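Long-range contact in ferredoxin component of carbazole 1,9a-dioxygenase (Nocardioides aromaticivorans, PDB 3GCE), which carries a Rieske-type [2Fe-2S] cluster and probably passes electrons to the terminal oxygenase that dioxygenates carbazole: residues S67-F79 and R82-V95. Numbering follows the deposited sequence.
Sequences SLEIECPLHVGRF and RTGAPTALPCVLPV. With FES (Fe2/s2 (inorganic) cluster), chain B.
Phe79 lies among residues 84-95: Val95 CG2 sits over one face of its ring, Leu93 O meets CE2 in the ring plane at 3.4 Å, and Cys91 SG approaches CE1 obliquely at 3.5 Å, a sulfur-aromatic contact. Phe79 and Pro86 share a face of the sheet as a non-hydrogen-bonded pair; chi1 of -61°, with CG beside the backbone N, brings the ring against Cys91 SG and Val95. The same sulfur of Cys91 rests 3.5 Å from Gly77 CA, where a side chain would collide with it. Pro90, after a cis peptide bond, places CG 3.8 Å from both His75 CB and cluster sulfur S1. Cys72 SG binds one iron (FE1) and His75 ND1 the other (FE2); Cys51 shares the first and His53 the second, the two-cysteine, two-histidine Rieske site.

The strands pair through a classic bulge: Thr87 and Ala88 both face Arg78, whose N donates to Ala88 O at 3.2 Å and whose O accepts a nearly straight bond from Thr87 N (171°) and a weak one from Ala88 N. On the face that carries Arg78 and Ala88, away from Phe79, Thr87 OG1 donates to the anti lone pair of Glu69 OE2 at 2.6 Å. Glu69 OE1 accepts a hydrogen bond from Ser67 OG and, from above the carboxylate plane, one from the salt-bridged Arg78 NH1 at 3.1 Å. An alanine in place of Glu69 would probably leave the Thr87 hydroxyl without its acceptor and the Arg78 guanidinium freer to swing. Farther along, Leu68 CD1 lies over a face of the Arg82 guanidinium, which is salt-bridged to Asp80.

Strands 78-80 and 86-88 form the outer hairpin of a four-stranded antiparallel sheet, continued by 69-71 and 62-64, while Val95 and Ile70 reach Ile47 on strand 43-48 of the neighbouring sheet.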
loop_
_atom_site.group_PDB
_atom_site.type_symbol
_atom_site.label_atom_id
_atom_site.label_comp_id
_atom_site.label_asym_id
_atom_site.label_seq_id
_atom_site.Cartn_x
_atom_site.Cartn_y
_atom_site.Cartn_z
ATOM N N SER A 67 -2.764 9.040 10.648
ATOM C CA SER A 67 -3.353 7.811 11.142
ATOM C C SER A 67 -2.874 6.560 10.384
ATOM O O SER A 67 -3.299 5.449 10.717
ATOM C CB SER A 67 -4.890 7.919 11.114
ATOM O OG SER A 67 -5.380 7.992 9.780
ATOM N N LEU A 68 -1.989 6.746 9.389
ATOM C CA LEU A 68 -1.444 5.654 8.531
ATOM C C LEU A 68 -2.558 4.812 7.877
ATOM O O LEU A 68 -2.513 3.566 7.874
ATOM C CB LEU A 68 -0.403 4.769 9.281
ATOM C CG LEU A 68 0.926 5.467 9.674
ATOM C CD1 LEU A 68 1.765 4.595 10.576
ATOM C CD2 LEU A 68 1.775 5.931 8.452
ATOM N N GLU A 69 -3.561 5.525 7.360
ATOM C CA GLU A 69 -4.686 4.921 6.665
ATOM C C GLU A 69 -4.694 5.367 5.222
ATOM O O GLU A 69 -4.390 6.528 4.907
ATOM C CB GLU A 69 -5.998 5.367 7.294
ATOM C CG GLU A 69 -6.277 4.808 8.678
ATOM C CD GLU A 69 -7.568 5.382 9.242
ATOM O OE1 GLU A 69 -7.600 6.598 9.485
ATOM O OE2 GLU A 69 -8.553 4.630 9.418
ATOM N N ILE A 70 -5.042 4.437 4.352
ATOM C CA ILE A 70 -5.398 4.759 2.979
ATOM C C ILE A 70 -6.935 4.727 2.887
ATOM O O ILE A 70 -7.592 3.809 3.377
ATOM C CB ILE A 70 -4.777 3.756 1.982
ATOM C CG1 ILE A 70 -5.040 4.187 0.526
ATOM C CG2 ILE A 70 -5.344 2.329 2.220
ATOM C CD1 ILE A 70 -4.404 5.528 0.138
ATOM N N GLU A 71 -7.496 5.732 2.242
ATOM C CA GLU A 71 -8.941 5.847 2.128
ATOM C C GLU A 71 -9.331 5.518 0.689
ATOM O O GLU A 71 -8.813 6.125 -0.250
ATOM C CB GLU A 71 -9.358 7.256 2.497
ATOM C CG GLU A 71 -10.838 7.595 2.296
ATOM C CD GLU A 71 -11.122 9.044 2.697
ATOM O OE1 GLU A 71 -10.160 9.828 2.827
ATOM O OE2 GLU A 71 -12.299 9.418 2.877
ATOM N N CYS A 72 -10.210 4.531 0.516
ATOM C CA CYS A 72 -10.610 4.066 -0.819
ATOM C C CYS A 72 -11.292 5.222 -1.575
ATOM O O CYS A 72 -12.127 5.923 -0.998
ATOM C CB CYS A 72 -11.601 2.903 -0.653
ATOM S SG CYS A 72 -12.292 2.267 -2.211
ATOM N N PRO A 73 -10.966 5.417 -2.864
ATOM C CA PRO A 73 -11.610 6.536 -3.572
ATOM C C PRO A 73 -13.109 6.352 -3.878
ATOM O O PRO A 73 -13.808 7.342 -4.194
ATOM C CB PRO A 73 -10.824 6.631 -4.888
ATOM C CG PRO A 73 -10.287 5.260 -5.124
ATOM C CD PRO A 73 -10.006 4.682 -3.720
ATOM N N LEU A 74 -13.604 5.119 -3.769
ATOM C CA LEU A 74 -14.926 4.828 -4.267
ATOM C C LEU A 74 -16.009 4.997 -3.202
ATOM O O LEU A 74 -16.960 5.756 -3.420
ATOM C CB LEU A 74 -14.985 3.453 -4.952
ATOM C CG LEU A 74 -16.293 3.104 -5.662
ATOM C CD1 LEU A 74 -16.693 4.157 -6.744
ATOM C CD2 LEU A 74 -16.190 1.683 -6.249
ATOM N N HIS A 75 -15.891 4.291 -2.078
ATOM C CA HIS A 75 -16.860 4.468 -0.983
ATOM C C HIS A 75 -16.192 4.882 0.324
ATOM O O HIS A 75 -16.804 4.812 1.419
ATOM C CB HIS A 75 -17.714 3.225 -0.751
ATOM C CG HIS A 75 -18.250 2.608 -2.007
ATOM N ND1 HIS A 75 -17.804 1.400 -2.482
ATOM C CD2 HIS A 75 -19.215 3.017 -2.869
ATOM C CE1 HIS A 75 -18.467 1.081 -3.584
ATOM N NE2 HIS A 75 -19.322 2.056 -3.851
ATOM N N VAL A 76 -14.935 5.301 0.203
ATOM C CA VAL A 76 -14.177 5.928 1.305
ATOM C C VAL A 76 -14.078 5.088 2.598
ATOM O O VAL A 76 -13.937 5.614 3.706
ATOM C CB VAL A 76 -14.552 7.444 1.551
ATOM C CG1 VAL A 76 -14.241 8.273 0.298
ATOM C CG2 VAL A 76 -16.013 7.660 2.029
ATOM N N GLY A 77 -14.152 3.767 2.427
ATOM C CA GLY A 77 -13.653 2.850 3.451
ATOM C C GLY A 77 -12.179 3.127 3.698
ATOM O O GLY A 77 -11.540 3.816 2.902
ATOM N N ARG A 78 -11.618 2.602 4.788
ATOM C CA ARG A 78 -10.184 2.795 5.062
ATOM C C ARG A 78 -9.485 1.518 5.490
ATOM O O ARG A 78 -10.123 0.626 6.051
ATOM C CB ARG A 78 -9.938 3.853 6.135
ATOM C CG ARG A 78 -10.403 5.272 5.760
ATOM C CD ARG A 78 -9.933 6.319 6.777
ATOM N NE ARG A 78 -10.523 7.635 6.493
ATOM C CZ ARG A 78 -10.178 8.777 7.092
ATOM N NH1 ARG A 78 -9.236 8.799 8.034
ATOM N NH2 ARG A 78 -10.787 9.904 6.747
ATOM N N PHE A 79 -8.181 1.445 5.201
ATOM C CA PHE A 79 -7.306 0.368 5.700
ATOM C C PHE A 79 -6.088 0.942 6.399
ATOM O O PHE A 79 -5.581 2.014 6.024
ATOM C CB PHE A 79 -6.826 -0.535 4.554
ATOM C CG PHE A 79 -7.959 -1.224 3.818
ATOM C CD1 PHE A 79 -8.538 -0.627 2.694
ATOM C CD2 PHE A 79 -8.392 -2.503 4.207
ATOM C CE1 PHE A 79 -9.586 -1.260 1.987
ATOM C CE2 PHE A 79 -9.425 -3.136 3.512
ATOM C CZ PHE A 79 -10.011 -2.510 2.389
ATOM N N ARG A 82 -0.133 -0.445 7.517
ATOM C CA ARG A 82 0.836 -1.286 8.224
ATOM C C ARG A 82 0.456 -2.767 8.204
ATOM O O ARG A 82 1.341 -3.657 8.219
ATOM C CB ARG A 82 0.939 -0.842 9.684
ATOM C CG ARG A 82 1.583 0.529 9.862
ATOM C CD ARG A 82 1.398 1.028 11.281
ATOM N NE ARG A 82 0.004 1.398 11.532
ATOM C CZ ARG A 82 -0.420 1.981 12.645
ATOM N NH1 ARG A 82 0.444 2.280 13.600
ATOM N NH2 ARG A 82 -1.704 2.260 12.804
ATOM N N THR A 83 -0.848 -3.050 8.138
ATOM C CA THR A 83 -1.340 -4.413 8.384
ATOM C C THR A 83 -2.358 -4.919 7.387
ATOM O O THR A 83 -2.633 -6.154 7.340
ATOM C CB THR A 83 -1.958 -4.542 9.807
ATOM O OG1 THR A 83 -3.089 -3.661 9.895
ATOM C CG2 THR A 83 -0.909 -4.194 10.916
ATOM N N GLY A 84 -2.955 -3.994 6.634
ATOM C CA GLY A 84 -4.079 -4.327 5.743
ATOM C C GLY A 84 -5.424 -4.393 6.468
ATOM O O GLY A 84 -6.428 -4.775 5.877
ATOM N N ALA A 85 -5.447 -4.058 7.762
ATOM C CA ALA A 85 -6.671 -4.170 8.537
ATOM C C ALA A 85 -7.667 -3.118 8.092
ATOM O O ALA A 85 -7.272 -1.990 7.803
ATOM C CB ALA A 85 -6.402 -4.022 10.052
ATOM N N PRO A 86 -8.962 -3.474 8.068
ATOM C CA PRO A 86 -10.004 -2.514 7.724
ATOM C C PRO A 86 -10.173 -1.581 8.921
ATOM O O PRO A 86 -10.169 -2.049 10.055
ATOM C CB PRO A 86 -11.244 -3.390 7.545
ATOM C CG PRO A 86 -11.025 -4.543 8.488
ATOM C CD PRO A 86 -9.518 -4.808 8.407
ATOM N N THR A 87 -10.285 -0.278 8.687
ATOM C CA THR A 87 -10.347 0.661 9.805
ATOM C C THR A 87 -11.529 1.658 9.666
ATOM O O THR A 87 -11.759 2.452 10.564
ATOM C CB THR A 87 -9.017 1.440 9.969
ATOM O OG1 THR A 87 -8.752 2.161 8.767
ATOM C CG2 THR A 87 -7.828 0.500 10.229
ATOM N N ALA A 88 -12.269 1.598 8.559
ATOM C CA ALA A 88 -13.502 2.415 8.408
ATOM C C ALA A 88 -14.482 1.785 7.443
ATOM O O ALA A 88 -14.088 1.268 6.412
ATOM C CB ALA A 88 -13.157 3.858 7.950
ATOM N N LEU A 89 -15.768 1.809 7.788
ATOM C CA LEU A 89 -16.811 1.276 6.906
ATOM C C LEU A 89 -16.809 2.053 5.597
ATOM O O LEU A 89 -16.452 3.220 5.585
ATOM C CB LEU A 89 -18.197 1.384 7.587
ATOM C CG LEU A 89 -18.528 0.403 8.729
ATOM C CD1 LEU A 89 -19.812 0.832 9.462
ATOM C CD2 LEU A 89 -18.732 -0.966 8.163
ATOM N N PRO A 90 -17.224 1.406 4.494
ATOM C CA PRO A 90 -17.757 0.053 4.470
ATOM C C PRO A 90 -16.736 -1.102 4.380
ATOM O O PRO A 90 -17.144 -2.253 4.202
ATOM C CB PRO A 90 -18.696 0.080 3.251
ATOM C CG PRO A 90 -18.072 1.056 2.317
ATOM C CD PRO A 90 -17.248 2.029 3.160
ATOM N N CYS A 91 -15.444 -0.823 4.542
ATOM C CA CYS A 91 -14.486 -1.925 4.559
ATOM C C CYS A 91 -14.633 -2.683 5.869
ATOM O O CYS A 91 -14.618 -2.084 6.936
ATOM C CB CYS A 91 -13.056 -1.434 4.349
ATOM S SG CYS A 91 -12.961 -0.553 2.793
ATOM N N VAL A 92 -14.782 -3.997 5.747
ATOM C CA VAL A 92 -14.954 -4.895 6.893
ATOM C C VAL A 92 -14.013 -6.084 6.887
ATOM O O VAL A 92 -13.893 -6.772 7.909
ATOM C CB VAL A 92 -16.415 -5.444 7.030
ATOM C CG1 VAL A 92 -17.366 -4.310 7.345
ATOM C CG2 VAL A 92 -16.827 -6.174 5.780
ATOM N N LEU A 93 -13.358 -6.343 5.756
ATOM C CA LEU A 93 -12.415 -7.440 5.668
ATOM C C LEU A 93 -11.049 -6.904 5.287
ATOM O O LEU A 93 -10.959 -5.976 4.483
ATOM C CB LEU A 93 -12.877 -8.514 4.649
ATOM C CG LEU A 93 -14.075 -9.367 5.064
ATOM C CD1 LEU A 93 -14.581 -10.205 3.880
ATOM C CD2 LEU A 93 -13.708 -10.271 6.229
ATOM N N PRO A 94 -9.983 -7.477 5.877
ATOM C CA PRO A 94 -8.645 -6.990 5.613
ATOM C C PRO A 94 -8.182 -7.298 4.194
ATOM O O PRO A 94 -8.708 -8.232 3.534
ATOM C CB PRO A 94 -7.776 -7.720 6.670
ATOM C CG PRO A 94 -8.542 -8.978 6.965
ATOM C CD PRO A 94 -9.990 -8.611 6.820
ATOM N N VAL A 95 -7.220 -6.513 3.718
ATOM C CA VAL A 95 -6.515 -6.868 2.485
ATOM C C VAL A 95 -5.136 -7.399 2.848
ATOM O O VAL A 95 -4.678 -7.201 3.974
ATOM C CB VAL A 95 -6.378 -5.677 1.517
ATOM C CG1 VAL A 95 -7.784 -5.240 0.976
ATOM C CG2 VAL A 95 -5.668 -4.521 2.188
HETATM FE FE1 FES B . -13.498 0.520 -1.478
HETATM FE FE2 FES B . -16.236 0.327 -1.518
HETATM S S1 FES B . -14.957 1.204 0.127
HETATM S S2 FES B . -14.765 -0.268 -3.057
HETATM O O HOH W 1 -3.573 2.731 10.694
HETATM O O HOH W 2 -10.777 5.257 10.588
HETATM O O HOH W 3 -15.630 6.048 5.983
#